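Local coordinates for RNA pseudouridylate synthase domain-containing protein 4 (Homo sapiens, PDB 5UBA) that isomerises uridine to pseudouridine in mitochondrial RNAs, including 16S ribosomal RNA, a modification needed to assemble that RNA into a functional mitochondrial ribosome, at residues S186-L191 with H281-L286; I63-L68 with L92-D97; R81-T86 with I197-R202. All blocks are in the same frame, centred on the assembly; numbering follows the deposited sequence.

Interaction 1 (S186-L191 with H281-L286); sequences SALVEL and HSLHRL
Leu188 of strand 186-193 faces Leu283 of helix 277-285 with 7.8 Å between their CA atoms, while Ser186 CA and Leu286 CA are 7.0 Å apart; no hydrogen bond joins the two segments. Leucine meets leucine through a single methyl: Leu283 CD2 lies 4.1 Å from Leu188 CD1 and equally near Leu188 CB, so it rests against the flank of that side chain. CB of Leu188 already points toward the helix; with CG anti to the backbone N (chi1 174°) and chi2 near 60°, CD1 is set beside it, and the two side chains cross obliquely. The second pairing is unlike in chemistry. The hydroxyl of Ser186 abuts a branched apolar end, OG standing 3.7 Å from Leu286 CD2 and 4.1 Å from Leu286 CD1, a van der Waals approach in which the oxygen gains no polar partner from the helix. Leu283 and Leu286 also lean on Ile118 of strand 112-120, antiparallel neighbour of 186-193, and Ser282 OG is hydrogen-bonded to His251 NE2. All four touching residues are buried. The arrangement is that of a C-terminal alpha helix laid by its apolar side on the central mixed beta sheet of the RluA-family pseudouridine synthase domain.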
# COMPACT_ATOMS: atom_id res chain seq x y z
N SER A 186 -9.82 -8.96 -14.35
CA SER A 186 -8.83 -8.62 -13.33
C SER A 186 -7.79 -7.71 -13.94
O SER A 186 -7.57 -7.77 -15.16
CB SER A 186 -8.08 -9.88 -12.83
OG SER A 186 -8.97 -10.84 -12.32
N ALA A 187 -7.10 -6.92 -13.11
CA ALA A 187 -5.95 -6.18 -13.57
C ALA A 187 -4.81 -6.11 -12.55
O ALA A 187 -5.06 -6.16 -11.35
CB ALA A 187 -6.35 -4.79 -13.98
N LEU A 188 -3.59 -6.05 -13.05
CA LEU A 188 -2.42 -5.62 -12.27
C LEU A 188 -2.26 -4.14 -12.57
O LEU A 188 -2.11 -3.78 -13.76
CB LEU A 188 -1.18 -6.40 -12.67
CG LEU A 188 0.13 -5.95 -12.01
CD1 LEU A 188 0.08 -6.05 -10.49
CD2 LEU A 188 1.32 -6.73 -12.59
N VAL A 189 -2.27 -3.31 -11.54
CA VAL A 189 -2.31 -1.86 -11.71
C VAL A 189 -1.16 -1.22 -10.93
O VAL A 189 -0.98 -1.52 -9.75
CB VAL A 189 -3.64 -1.25 -11.23
CG1 VAL A 189 -3.73 0.24 -11.54
CG2 VAL A 189 -4.84 -2.00 -11.82
N GLU A 190 -0.41 -0.35 -11.61
CA GLU A 190 0.61 0.48 -10.96
C GLU A 190 -0.04 1.78 -10.50
O GLU A 190 -0.75 2.44 -11.27
CB GLU A 190 1.77 0.76 -11.91
CG GLU A 190 2.99 1.42 -11.24
CD GLU A 190 4.30 1.28 -12.06
OE1 GLU A 190 4.44 2.13 -12.99
OE2 GLU A 190 5.19 0.38 -11.81
N LEU A 191 0.19 2.13 -9.25
CA LEU A 191 -0.42 3.30 -8.63
C LEU A 191 0.66 4.21 -8.10
O LEU A 191 1.64 3.73 -7.51
CB LEU A 191 -1.26 2.84 -7.45
CG LEU A 191 -2.33 1.79 -7.79
CD1 LEU A 191 -2.79 1.05 -6.56
CD2 LEU A 191 -3.47 2.49 -8.49
N HIS A 281 1.36 -15.67 -6.63
CA HIS A 281 0.44 -16.80 -6.83
C HIS A 281 -0.88 -16.32 -7.41
O HIS A 281 -1.34 -16.85 -8.42
CB HIS A 281 0.21 -17.54 -5.52
CG HIS A 281 -0.67 -18.75 -5.66
ND1 HIS A 281 -0.24 -19.91 -6.26
CD2 HIS A 281 -1.94 -18.97 -5.28
CE1 HIS A 281 -1.22 -20.80 -6.24
NE2 HIS A 281 -2.26 -20.26 -5.64
N SER A 282 -1.47 -15.29 -6.80
CA SER A 282 -2.73 -14.72 -7.29
C SER A 282 -2.59 -14.20 -8.75
O SER A 282 -3.47 -14.41 -9.57
CB SER A 282 -3.20 -13.59 -6.40
OG SER A 282 -3.56 -14.07 -5.12
N LEU A 283 -1.47 -13.55 -9.06
CA LEU A 283 -1.23 -13.08 -10.44
C LEU A 283 -1.29 -14.23 -11.43
O LEU A 283 -1.95 -14.14 -12.47
CB LEU A 283 0.12 -12.39 -10.59
CG LEU A 283 0.24 -10.96 -10.13
CD1 LEU A 283 1.69 -10.48 -10.28
CD2 LEU A 283 -0.69 -10.02 -10.87
N HIS A 284 -0.59 -15.31 -11.10
CA HIS A 284 -0.55 -16.48 -11.96
C HIS A 284 -1.93 -17.09 -12.10
O HIS A 284 -2.36 -17.44 -13.23
CB HIS A 284 0.38 -17.54 -11.39
CG HIS A 284 0.45 -18.77 -12.23
ND1 HIS A 284 -0.19 -19.95 -11.87
CD2 HIS A 284 1.02 -19.00 -13.43
CE1 HIS A 284 0.02 -20.85 -12.81
NE2 HIS A 284 0.75 -20.30 -13.77
N ARG A 285 -2.64 -17.24 -10.99
CA ARG A 285 -3.98 -17.86 -11.01
C ARG A 285 -4.96 -17.04 -11.83
O ARG A 285 -5.84 -17.60 -12.50
CB ARG A 285 -4.53 -18.07 -9.60
CG ARG A 285 -3.77 -19.06 -8.72
CD ARG A 285 -3.51 -20.37 -9.40
NE ARG A 285 -4.73 -20.94 -9.97
CZ ARG A 285 -4.73 -22.03 -10.74
NH1 ARG A 285 -5.88 -22.49 -11.23
NH2 ARG A 285 -3.59 -22.65 -11.03
N LEU A 286 -4.84 -15.72 -11.76
CA LEU A 286 -5.75 -14.82 -12.44
C LEU A 286 -5.35 -14.57 -13.90
O LEU A 286 -6.05 -13.85 -14.59
CB LEU A 286 -5.84 -13.49 -11.68
CG LEU A 286 -6.56 -13.61 -10.34
CD1 LEU A 286 -6.35 -12.33 -9.54
CD2 LEU A 286 -8.03 -13.90 -10.49

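Interaction 2 (I63-L68 with L92-D97); sequences ILAKML and LAWDKD
Trp94 carries most of this contact, driving the six-membered end of its indole against helix 57-69. Its CH2 lies 3.7 Å from Ala65 O and 3.9 Å from Leu68 CB, and both of these atoms sit near the ring plane, so these two meet the ring at its edge. Beside them, CZ3 of the indole reaches the methyl CB of Ala65 at 3.8 Å. The side chains of Leu68 and Trp94 cross obliquely, and Leu68 CD1 also comes within 4.1 Å of Trp94 CZ2. A separate apolar touch lies one turn before Leu68: Leu64 CD2 meets Leu92 CD1 at 3.9 Å, the two leucines crossing at about a right angle. Leu64 holds CG anti to its own N (chi1 -178°), which, with chi2 near 60°, sends CD2 to Leu92. Further out, the indole is stacked with the ring of His69, and Leu76 touches both Trp94 and Leu64. Just beyond Trp94, Asp95 N-caps helix 96-107, its OD2 accepting from Met98 N and, weakly, from Asp97 N. Helix 57-69 thus packs against the four-stranded antiparallel sheet at strands 89-93 and 36-41, where Val37 touches Leu68 and Trp94, and helix 15-27 touches Leu64 as well.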
# COMPACT_ATOMS: atom_id res chain seq x y z
N ILE A 63 15.83 -3.48 18.57
CA ILE A 63 16.34 -4.84 18.40
C ILE A 63 17.09 -4.95 17.07
O ILE A 63 18.21 -5.42 17.00
CB ILE A 63 15.20 -5.89 18.43
CG1 ILE A 63 14.36 -5.78 19.71
CG2 ILE A 63 15.76 -7.31 18.29
CD1 ILE A 63 13.21 -6.76 19.80
N LEU A 64 16.46 -4.50 15.98
CA LEU A 64 17.07 -4.56 14.67
C LEU A 64 18.37 -3.73 14.62
O LEU A 64 19.35 -4.12 14.01
CB LEU A 64 16.06 -4.06 13.60
CG LEU A 64 16.46 -4.07 12.14
CD1 LEU A 64 16.84 -5.46 11.67
CD2 LEU A 64 15.32 -3.54 11.27
N ALA A 65 18.35 -2.59 15.31
CA ALA A 65 19.52 -1.72 15.37
C ALA A 65 20.71 -2.46 15.97
O ALA A 65 21.79 -2.46 15.39
CB ALA A 65 19.21 -0.46 16.16
N LYS A 66 20.48 -3.11 17.11
CA LYS A 66 21.53 -3.86 17.80
C LYS A 66 21.94 -5.09 17.01
O LYS A 66 23.11 -5.47 16.98
CB LYS A 66 21.11 -4.20 19.24
CG LYS A 66 20.98 -2.96 20.12
CD LYS A 66 20.89 -3.31 21.59
CE LYS A 66 20.54 -2.09 22.45
NZ LYS A 66 21.63 -1.09 22.48
N MET A 67 20.98 -5.71 16.32
CA MET A 67 21.27 -6.85 15.47
C MET A 67 22.20 -6.49 14.32
O MET A 67 23.03 -7.29 13.91
CB MET A 67 19.96 -7.42 14.94
CG MET A 67 20.02 -8.84 14.46
SD MET A 67 18.31 -9.36 14.24
CE MET A 67 17.82 -9.75 15.91
N LEU A 68 22.06 -5.28 13.78
CA LEU A 68 22.87 -4.85 12.65
C LEU A 68 24.18 -4.15 13.05
O LEU A 68 25.17 -4.28 12.34
CB LEU A 68 22.04 -3.91 11.75
CG LEU A 68 20.82 -4.51 11.06
CD1 LEU A 68 20.02 -3.39 10.43
CD2 LEU A 68 21.20 -5.54 10.02
N LEU A 92 14.14 3.01 6.85
CA LEU A 92 14.50 3.35 8.22
C LEU A 92 15.83 4.08 8.18
O LEU A 92 16.62 3.90 7.27
CB LEU A 92 14.68 2.07 9.05
CG LEU A 92 13.52 1.08 9.04
CD1 LEU A 92 13.87 -0.20 9.80
CD2 LEU A 92 12.29 1.72 9.62
N ALA A 93 16.08 4.94 9.19
CA ALA A 93 17.33 5.68 9.28
C ALA A 93 18.02 5.48 10.62
O ALA A 93 17.36 5.45 11.66
CB ALA A 93 17.09 7.15 9.09
N TRP A 94 19.33 5.44 10.57
CA TRP A 94 20.15 5.35 11.79
C TRP A 94 20.09 6.61 12.67
O TRP A 94 20.00 6.50 13.90
CB TRP A 94 21.60 5.10 11.39
CG TRP A 94 21.83 3.74 10.88
CD1 TRP A 94 22.18 3.37 9.62
CD2 TRP A 94 21.75 2.54 11.65
NE1 TRP A 94 22.30 1.99 9.55
CE2 TRP A 94 22.03 1.46 10.78
CE3 TRP A 94 21.44 2.26 12.99
CZ2 TRP A 94 22.03 0.12 11.21
CZ3 TRP A 94 21.45 0.93 13.42
CH2 TRP A 94 21.74 -0.11 12.53
N ASP A 95 20.09 7.78 12.02
CA ASP A 95 20.22 9.09 12.68
C ASP A 95 18.85 9.79 12.70
O ASP A 95 18.15 9.80 11.69
CB ASP A 95 21.25 9.91 11.89
CG ASP A 95 21.55 11.27 12.51
OD1 ASP A 95 22.35 11.34 13.46
OD2 ASP A 95 20.99 12.26 12.02
N LYS A 96 18.46 10.38 13.83
CA LYS A 96 17.18 11.08 13.94
C LYS A 96 17.04 12.24 12.96
O LYS A 96 15.94 12.49 12.44
CB LYS A 96 16.99 11.62 15.36
CG LYS A 96 15.58 12.09 15.67
CD LYS A 96 15.30 12.14 17.18
CE LYS A 96 13.85 11.81 17.47
NZ LYS A 96 12.92 12.70 16.73
N ASP A 97 18.13 12.97 12.74
CA ASP A 97 18.08 14.11 11.83
C ASP A 97 17.92 13.65 10.40
O ASP A 97 17.20 14.29 9.63
CB ASP A 97 19.31 15.01 11.98
CG ASP A 97 19.34 15.73 13.30
OD1 ASP A 97 18.27 16.08 13.86
OD2 ASP A 97 20.45 15.96 13.80

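Interaction 3 (R81-T86 with I197-R202); sequences RLDKET and IKHQLR
Asp83 and His199 both hold CG anti to the carbonyl carbon, which brings carboxylate and imidazole together, while Lys198, bent at chi2 (64°), brings its ammonium group back to the carboxylate. Lys198 NZ donates to Asp83 OD1 at 3.0 Å in a salt bridge, approaching from above the carboxylate plane, 50° out of it. The other oxygen, Asp83 OD2, stands in the plane of the imidazole at its edge, 3.4 Å from His199 CD2, with carboxylate and ring planes 85° apart. Lys198 CE and Arg202 NH1 lie over opposite faces of that ring, offset toward its rim, and ND1 is hydrogen-bonded to Tyr219 OH. Two waters donate to Asp83 OD2. One, its O 2.5 Å from Asp83 OD2, accepts from His199 N. The other, its O 2.7 Å from Asp83 OD2, accepts weakly from Arg202 NH1. Arg202 NH2 has its salt-bridge partner in Asp216; Glu85 OE1 is 4.4 Å from Arg202 NH2, a proximity of charges without a bond. An asparagine at Asp83 would probably leave the Lys198 ammonium without its anionic mate and disturb both water-mediated links. Asp83 opens a type I turn ending at Thr86, and His199 occupies the N-cap position of helix 200-209. Asp83 is the active-site aspartate by similarity, and its setting, a loop carboxylate facing basic side chains, is consistent with the catalytic cleft of RluA-family pseudouridine synthases.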
# COMPACT_ATOMS: atom_id res chain seq x y z
N ARG A 81 5.39 5.83 6.79
CA ARG A 81 4.54 4.74 7.28
C ARG A 81 3.94 3.97 6.10
O ARG A 81 3.77 4.51 5.01
CB ARG A 81 3.46 5.29 8.23
CG ARG A 81 2.20 5.88 7.59
CD ARG A 81 2.47 7.04 6.65
N LEU A 82 3.68 2.70 6.35
CA LEU A 82 2.88 1.83 5.49
C LEU A 82 1.79 1.26 6.34
O LEU A 82 1.99 1.02 7.53
CB LEU A 82 3.70 0.66 4.95
CG LEU A 82 4.81 0.92 3.93
CD1 LEU A 82 5.42 -0.41 3.51
CD2 LEU A 82 4.29 1.71 2.74
N ASP A 83 0.62 1.02 5.76
CA ASP A 83 -0.47 0.36 6.46
C ASP A 83 -0.19 -1.11 6.72
O ASP A 83 0.64 -1.74 6.06
CB ASP A 83 -1.78 0.55 5.69
CG ASP A 83 -2.25 1.99 5.66
OD1 ASP A 83 -2.03 2.74 6.64
OD2 ASP A 83 -2.88 2.36 4.66
N LYS A 84 -0.91 -1.66 7.69
CA LYS A 84 -0.72 -3.04 8.14
C LYS A 84 -0.79 -4.06 7.01
O LYS A 84 0.03 -4.94 6.93
CB LYS A 84 -1.77 -3.37 9.21
CG LYS A 84 -1.75 -4.76 9.80
CD LYS A 84 -3.01 -5.02 10.62
CE LYS A 84 -2.89 -6.30 11.43
NZ LYS A 84 -4.01 -6.41 12.39
N GLU A 85 -1.79 -3.93 6.14
CA GLU A 85 -1.96 -4.89 5.05
C GLU A 85 -1.19 -4.56 3.78
O GLU A 85 -1.34 -5.25 2.79
CB GLU A 85 -3.44 -5.06 4.70
CG GLU A 85 -4.24 -5.94 5.65
CD GLU A 85 -5.54 -6.38 4.97
OE1 GLU A 85 -6.44 -5.55 4.84
OE2 GLU A 85 -5.62 -7.53 4.52
N THR A 86 -0.36 -3.53 3.82
CA THR A 86 0.57 -3.25 2.74
C THR A 86 1.89 -3.96 2.98
O THR A 86 2.34 -4.06 4.11
CB THR A 86 0.77 -1.74 2.62
OG1 THR A 86 -0.53 -1.16 2.38
CG2 THR A 86 1.77 -1.35 1.49
N ILE A 197 -2.78 10.60 1.59
CA ILE A 197 -3.98 10.58 2.44
C ILE A 197 -4.27 9.13 2.81
O ILE A 197 -4.08 8.22 2.00
CB ILE A 197 -5.18 11.20 1.70
CG1 ILE A 197 -4.91 12.70 1.39
CG2 ILE A 197 -6.48 11.04 2.47
CD1 ILE A 197 -4.51 13.53 2.59
N LYS A 198 -4.72 8.93 4.05
CA LYS A 198 -5.05 7.60 4.57
C LYS A 198 -6.00 6.83 3.65
O LYS A 198 -7.07 7.33 3.25
CB LYS A 198 -5.70 7.78 5.95
CG LYS A 198 -6.19 6.50 6.62
CD LYS A 198 -5.05 5.56 6.94
CE LYS A 198 -5.46 4.56 8.00
NZ LYS A 198 -4.27 3.79 8.41
N HIS A 199 -5.57 5.62 3.27
CA HIS A 199 -6.35 4.72 2.41
C HIS A 199 -6.66 5.27 1.02
O HIS A 199 -7.54 4.76 0.34
CB HIS A 199 -7.62 4.23 3.10
CG HIS A 199 -7.37 3.33 4.25
ND1 HIS A 199 -8.38 2.89 5.07
CD2 HIS A 199 -6.22 2.78 4.71
CE1 HIS A 199 -7.86 2.09 5.99
NE2 HIS A 199 -6.56 2.01 5.80
N GLN A 200 -5.91 6.26 0.55
CA GLN A 200 -6.30 6.90 -0.70
C GLN A 200 -6.29 5.95 -1.88
O GLN A 200 -7.15 6.04 -2.71
CB GLN A 200 -5.50 8.17 -0.99
CG GLN A 200 -4.11 8.06 -1.54
CD GLN A 200 -3.64 9.41 -2.05
OE1 GLN A 200 -3.40 10.30 -1.24
NE2 GLN A 200 -3.52 9.59 -3.38
N LEU A 201 -5.32 5.05 -1.97
CA LEU A 201 -5.28 4.10 -3.11
C LEU A 201 -6.50 3.20 -3.13
O LEU A 201 -7.10 2.96 -4.20
CB LEU A 201 -4.00 3.26 -3.14
CG LEU A 201 -2.69 4.04 -3.21
CD1 LEU A 201 -1.52 3.09 -3.24
CD2 LEU A 201 -2.68 4.99 -4.39
N ARG A 202 -6.84 2.67 -1.97
CA ARG A 202 -7.99 1.79 -1.84
C ARG A 202 -9.29 2.49 -2.14
O ARG A 202 -10.14 1.93 -2.84
CB ARG A 202 -8.01 1.15 -0.45
CG ARG A 202 -6.84 0.22 -0.23
CD ARG A 202 -6.65 -0.08 1.24
NE ARG A 202 -7.72 -0.92 1.75
CZ ARG A 202 -7.81 -1.32 3.01
NH1 ARG A 202 -6.89 -0.96 3.89
NH2 ARG A 202 -8.83 -2.10 3.39
O HOH W 1 -2.88 4.69 3.89
O HOH W 2 -4.17 0.74 2.96

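Overall arrangement
Interaction 3 lies nearest the middle of the molecule, its centre about 5 Å from that of the chain, whereas interactions 1 and 2 lie on opposite sides, about 15 and 23 Å out, with about 34 Å between their centres. Interactions 1 and 3 touch: Leu191 CB packs on Leu201 CD2 at 4.0 Å, joining strand 186-193 to helix 200-209, which follows it. Interaction 2 stays about 9 Å from interaction 3 at the nearest atoms, yet the two interleave, 81-86 falling between 63-68 and 92-97. Loop 81-86, which probably carries the catalytic aspartate, connects strand 77-78 of the four-stranded sheet to strand 86-87 of the mixed sheet, which the C-terminal helix backs.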